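Local structure of aspartate aminotransferase, cytoplasmic (Schizosaccharomyces pombe 972h-, 6JPK) at residues 324-336 with 382-394. The protein catalyses the pyridoxal 5'-phosphate-dependent transfer of the amino group between L-aspartate and 2-oxoglutarate, giving oxaloacetate and L-glutamate. The protein carries 1 engineered substitution. Residues are numbered along the deposited sequence; the frame is centred on the assembly and turned at random.
Sequences SSRIIEMRKRLRD and GRISMAGLNNSNV
Met-386 reaches from the 3-10 turn at 386-388 onto helix 310-340, and its side chain runs across Ile-327, Met-330 and Arg-331. Its CB rests 3.8 Å from CG2 of Ile-327. CG stands over the centre of one face of the Arg-331 guanidinium, 3.8 Å above the plane, while the NH1 and NH2 groups of that arginine are taken by the carbonyls of Ile-350, Gly-355 and Phe-357. SD crosses the Arg-331 chain at CG, about at a right angle to it, and bends at chi2 (-62°) and chi3 (-53°) fold the chain back, laying CE 3.5 Å from the backbone N of Arg-331 and close to CB of Met-330. Met-330 answers from the helix: its SD lies 3.5 Å from CA of Asn-390, and its CG packs on the carbonyl of Leu-389. In this class I aminotransferase, the long helix packs mainly against the 3-10 turn and loop that run from strand 383-385 to helix 394-407, and touches the strand itself only at Ile-384; the strand pairs with 357-359 and carries Arg-383, which probably binds L-aspartate. Arg-326, bent at chi3 (78°), grips Leu-389 O end-on through NH1 and NH2, the oxygen lying in the guanidinium plane, with NH1 at 2.9 Å on a lone pair and NH2 nearly in line with the carbonyl. A leucine in its place would probably leave this carbonyl without either donor and the turn less firmly tied to the helix. Towards the exposed side, Arg-333 NH1 bonds Asn-391 OD1 at 2.8 Å, the acceptor lying in the guanidinium plane, and a water links NH2 to Asn-391 O. CG1 of Val-394 covers one face of this guanidinium near its rim, whereas Glu-395 forms a salt bridge to NH2. Deeper in, Leu-334 CD2 meets Leu-389 CD2 at 4.0 Å, with Val-397 of helix 394-407 touching both leucines.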
loop_
_atom_site.group_PDB
_atom_site.type_symbol
_atom_site.label_atom_id
_atom_site.label_comp_id
_atom_site.label_asym_id
_atom_site.label_seq_id
_atom_site.Cartn_x
_atom_site.Cartn_y
_atom_site.Cartn_z
ATOM N N SER A 324 -21.889 -12.885 11.261
ATOM C CA SER A 324 -22.894 -11.918 11.672
ATOM C C SER A 324 -23.832 -12.509 12.720
ATOM O O SER A 324 -24.258 -11.801 13.636
ATOM C CB SER A 324 -23.681 -11.406 10.468
ATOM O OG SER A 324 -24.246 -12.473 9.732
ATOM N N SER A 325 -24.136 -13.802 12.625
ATOM C CA SER A 325 -25.000 -14.426 13.620
ATOM C C SER A 325 -24.334 -14.492 14.988
ATOM O O SER A 325 -25.006 -14.314 16.008
ATOM C CB SER A 325 -25.411 -15.825 13.167
ATOM O OG SER A 325 -26.216 -15.711 12.009
ATOM N N ARG A 326 -23.031 -14.774 15.046
ATOM C CA ARG A 326 -22.386 -14.836 16.360
ATOM C C ARG A 326 -22.387 -13.469 17.047
ATOM O O ARG A 326 -22.593 -13.381 18.267
ATOM C CB ARG A 326 -20.955 -15.361 16.244
ATOM C CG ARG A 326 -20.427 -15.929 17.581
ATOM C CD ARG A 326 -18.933 -16.243 17.569
ATOM N NE ARG A 326 -18.098 -15.051 17.710
ATOM C CZ ARG A 326 -17.933 -14.365 18.847
ATOM N NH1 ARG A 326 -18.566 -14.735 19.956
ATOM N NH2 ARG A 326 -17.148 -13.289 18.870
ATOM N N ILE A 327 -22.128 -12.400 16.293
ATOM C CA ILE A 327 -22.160 -11.054 16.870
ATOM C C ILE A 327 -23.565 -10.735 17.360
ATOM O O ILE A 327 -23.759 -10.253 18.481
ATOM C CB ILE A 327 -21.668 -10.011 15.851
ATOM C CG1 ILE A 327 -20.212 -10.277 15.441
ATOM C CG2 ILE A 327 -21.848 -8.577 16.382
ATOM C CD1 ILE A 327 -19.223 -10.237 16.592
ATOM N N ILE A 328 -24.572 -11.012 16.526
ATOM C CA ILE A 328 -25.955 -10.785 16.934
ATOM C C ILE A 328 -26.274 -11.561 18.207
ATOM O O ILE A 328 -26.943 -11.045 19.112
ATOM C CB ILE A 328 -26.914 -11.149 15.786
ATOM C CG1 ILE A 328 -26.875 -10.051 14.707
ATOM C CG2 ILE A 328 -28.329 -11.385 16.320
ATOM C CD1 ILE A 328 -27.515 -10.457 13.385
ATOM N N GLU A 329 -25.774 -12.794 18.317
ATOM C CA GLU A 329 -26.059 -13.595 19.504
ATOM C C GLU A 329 -25.385 -13.010 20.744
ATOM O O GLU A 329 -25.967 -13.025 21.835
ATOM C CB GLU A 329 -25.632 -15.053 19.276
ATOM C CG GLU A 329 -25.731 -15.953 20.511
ATOM C CD GLU A 329 -27.156 -16.116 21.031
ATOM O OE1 GLU A 329 -28.117 -15.836 20.276
ATOM O OE2 GLU A 329 -27.321 -16.531 22.204
ATOM N N MET A 330 -24.165 -12.482 20.598
ATOM C CA MET A 330 -23.505 -11.843 21.731
ATOM C C MET A 330 -24.217 -10.552 22.129
ATOM O O MET A 330 -24.308 -10.236 23.318
ATOM C CB MET A 330 -22.032 -11.577 21.407
ATOM C CG MET A 330 -21.141 -12.839 21.406
ATOM S SD MET A 330 -21.189 -13.744 22.977
ATOM C CE MET A 330 -22.337 -15.085 22.643
ATOM N N ARG A 331 -24.727 -9.790 21.151
ATOM C CA ARG A 331 -25.507 -8.597 21.481
ATOM C C ARG A 331 -26.761 -8.967 22.262
ATOM O O ARG A 331 -27.113 -8.307 23.249
ATOM C CB ARG A 331 -25.881 -7.840 20.206
ATOM C CG ARG A 331 -24.734 -7.124 19.508
ATOM C CD ARG A 331 -25.219 -6.458 18.201
ATOM N NE ARG A 331 -24.165 -5.662 17.570
ATOM C CZ ARG A 331 -23.790 -4.451 17.985
ATOM N NH1 ARG A 331 -24.368 -3.893 19.041
ATOM N NH2 ARG A 331 -22.823 -3.799 17.353
ATOM N N LYS A 332 -27.440 -10.034 21.834
ATOM C CA LYS A 332 -28.628 -10.507 22.532
ATOM C C LYS A 332 -28.293 -11.001 23.934
ATOM O O LYS A 332 -29.027 -10.711 24.885
ATOM C CB LYS A 332 -29.295 -11.618 21.717
ATOM C CG LYS A 332 -30.431 -12.322 22.444
ATOM C CD LYS A 332 -30.946 -13.538 21.655
ATOM C CE LYS A 332 -32.076 -14.248 22.407
ATOM N NZ LYS A 332 -32.447 -15.563 21.795
ATOM N N ARG A 333 -27.195 -11.752 24.086
ATOM C CA ARG A 333 -26.814 -12.247 25.410
ATOM C C ARG A 333 -26.520 -11.088 26.353
ATOM O O ARG A 333 -27.006 -11.053 27.489
ATOM C CB ARG A 333 -25.591 -13.170 25.323
ATOM C CG ARG A 333 -25.826 -14.559 24.722
ATOM C CD ARG A 333 -26.567 -15.514 25.671
ATOM N NE ARG A 333 -25.884 -15.675 26.950
ATOM C CZ ARG A 333 -24.812 -16.442 27.130
ATOM N NH1 ARG A 333 -24.303 -17.116 26.104
ATOM N NH2 ARG A 333 -24.248 -16.537 28.333
ATOM N N LEU A 334 -25.723 -10.125 25.892
ATOM C CA LEU A 334 -25.384 -8.977 26.731
ATOM C C LEU A 334 -26.636 -8.205 27.144
ATOM O O LEU A 334 -26.845 -7.931 28.331
ATOM C CB LEU A 334 -24.399 -8.065 25.991
ATOM C CG LEU A 334 -23.900 -6.860 26.778
ATOM C CD1 LEU A 334 -23.281 -7.300 28.106
ATOM C CD2 LEU A 334 -22.908 -6.052 25.940
ATOM N N ARG A 335 -27.494 -7.870 26.174
ATOM C CA ARG A 335 -28.724 -7.144 26.486
ATOM C C ARG A 335 -29.628 -7.946 27.414
ATOM O O ARG A 335 -30.173 -7.401 28.385
ATOM C CB ARG A 335 -29.477 -6.790 25.204
ATOM C CG ARG A 335 -30.807 -6.059 25.462
ATOM C CD ARG A 335 -31.936 -6.596 24.598
ATOM N NE ARG A 335 -33.238 -6.009 24.915
ATOM C CZ ARG A 335 -34.208 -6.638 25.580
ATOM N NH1 ARG A 335 -34.032 -7.882 26.007
ATOM N NH2 ARG A 335 -35.362 -6.026 25.817
ATOM N N ASP A 336 -29.798 -9.247 27.139
ATOM C CA ASP A 336 -30.686 -10.061 27.966
ATOM C C ASP A 336 -30.199 -10.131 29.404
ATOM O O ASP A 336 -31.012 -10.179 30.330
ATOM C CB ASP A 336 -30.827 -11.468 27.387
ATOM C CG ASP A 336 -31.714 -11.500 26.148
ATOM O OD1 ASP A 336 -32.281 -10.443 25.787
ATOM O OD2 ASP A 336 -31.844 -12.579 25.537
ATOM N N GLY A 382 -16.802 4.528 25.728
ATOM C CA GLY A 382 -17.777 3.464 25.839
ATOM C C GLY A 382 -17.882 2.555 24.635
ATOM O O GLY A 382 -18.746 1.668 24.629
ATOM N N ARG A 383 -17.031 2.728 23.625
ATOM C CA ARG A 383 -17.047 1.815 22.487
ATOM C C ARG A 383 -16.479 0.459 22.893
ATOM O O ARG A 383 -15.397 0.390 23.478
ATOM C CB ARG A 383 -16.233 2.375 21.320
ATOM C CG ARG A 383 -16.301 1.474 20.070
ATOM C CD ARG A 383 -15.073 1.601 19.186
ATOM N NE ARG A 383 -13.878 1.125 19.864
ATOM C CZ ARG A 383 -12.804 0.642 19.248
ATOM N NH1 ARG A 383 -12.770 0.563 17.928
ATOM N NH2 ARG A 383 -11.764 0.226 19.962
ATOM N N ILE A 384 -17.207 -0.623 22.574
ATOM C CA ILE A 384 -16.668 -1.972 22.698
ATOM C C ILE A 384 -16.691 -2.665 21.344
ATOM O O ILE A 384 -17.504 -2.368 20.460
ATOM C CB ILE A 384 -17.414 -2.836 23.734
ATOM C CG1 ILE A 384 -18.878 -3.029 23.334
ATOM C CG2 ILE A 384 -17.282 -2.215 25.137
ATOM C CD1 ILE A 384 -19.587 -4.108 24.173
ATOM N N SER A 385 -15.784 -3.612 21.192
ATOM C CA SER A 385 -15.839 -4.543 20.076
ATOM C C SER A 385 -16.604 -5.786 20.512
ATOM O O SER A 385 -16.214 -6.463 21.477
ATOM C CB SER A 385 -14.436 -4.907 19.613
ATOM O OG SER A 385 -14.499 -5.998 18.727
ATOM N N MET A 386 -17.704 -6.076 19.816
ATOM C CA MET A 386 -18.473 -7.266 20.148
ATOM C C MET A 386 -17.689 -8.542 19.871
ATOM O O MET A 386 -18.023 -9.592 20.432
ATOM C CB MET A 386 -19.793 -7.291 19.370
ATOM C CG MET A 386 -20.762 -6.150 19.685
ATOM S SD MET A 386 -21.325 -6.130 21.405
ATOM C CE MET A 386 -21.928 -7.810 21.577
ATOM N N ALA A 387 -16.648 -8.476 19.034
ATOM C CA ALA A 387 -15.903 -9.687 18.693
ATOM C C ALA A 387 -15.153 -10.241 19.894
ATOM O O ALA A 387 -14.875 -11.445 19.941
ATOM C CB ALA A 387 -14.923 -9.415 17.545
ATOM N N GLY A 388 -14.821 -9.384 20.869
ATOM C CA GLY A 388 -14.143 -9.852 22.063
ATOM C C GLY A 388 -15.033 -10.651 22.991
ATOM O O GLY A 388 -14.521 -11.380 23.851
ATOM N N LEU A 389 -16.351 -10.535 22.828
ATOM C CA LEU A 389 -17.316 -11.231 23.662
ATOM C C LEU A 389 -17.580 -12.626 23.108
ATOM O O LEU A 389 -17.705 -12.815 21.890
ATOM C CB LEU A 389 -18.629 -10.450 23.744
ATOM C CG LEU A 389 -18.885 -9.533 24.952
ATOM C CD1 LEU A 389 -17.730 -8.606 25.183
ATOM C CD2 LEU A 389 -20.149 -8.735 24.729
ATOM N N ASN A 390 -17.659 -13.598 24.013
ATOM C CA ASN A 390 -18.028 -14.962 23.665
ATOM C C ASN A 390 -18.638 -15.631 24.892
ATOM O O ASN A 390 -18.795 -15.015 25.955
ATOM C CB ASN A 390 -16.823 -15.745 23.124
ATOM C CG ASN A 390 -15.666 -15.796 24.110
ATOM O OD1 ASN A 390 -15.788 -16.370 25.190
ATOM N ND2 ASN A 390 -14.533 -15.192 23.741
ATOM N N ASN A 391 -18.968 -16.915 24.737
ATOM C CA ASN A 391 -19.648 -17.659 25.797
ATOM C C ASN A 391 -18.846 -17.725 27.092
ATOM O O ASN A 391 -19.427 -17.884 28.168
ATOM C CB ASN A 391 -19.949 -19.083 25.326
ATOM C CG ASN A 391 -21.281 -19.188 24.651
ATOM O OD1 ASN A 391 -22.306 -18.849 25.237
ATOM N ND2 ASN A 391 -21.280 -19.642 23.398
ATOM N N SER A 392 -17.525 -17.651 27.018
ATOM C CA SER A 392 -16.736 -17.762 28.236
ATOM C C SER A 392 -16.676 -16.461 29.046
ATOM O O SER A 392 -16.274 -16.509 30.214
ATOM C CB SER A 392 -15.310 -18.224 27.900
ATOM O OG SER A 392 -14.527 -17.157 27.385
ATOM N N ASN A 393 -17.052 -15.312 28.476
ATOM C CA ASN A 393 -16.890 -14.046 29.187
ATOM C C ASN A 393 -18.098 -13.107 29.169
ATOM O O ASN A 393 -18.050 -12.071 29.846
ATOM C CB ASN A 393 -15.656 -13.288 28.655
ATOM C CG ASN A 393 -15.760 -12.908 27.175
ATOM O OD1 ASN A 393 -16.855 -12.716 26.622
ATOM N ND2 ASN A 393 -14.602 -12.783 26.527
ATOM N N VAL A 394 -19.175 -13.430 28.450
ATOM C CA VAL A 394 -20.240 -12.445 28.272
ATOM C C VAL A 394 -20.988 -12.187 29.580
ATOM O O VAL A 394 -21.442 -11.063 29.832
ATOM C CB VAL A 394 -21.195 -12.862 27.130
ATOM C CG1 VAL A 394 -21.908 -14.173 27.439
ATOM C CG2 VAL A 394 -22.211 -11.749 26.847
HETATM O O HOH W 1 -22.254 -18.365 28.550
#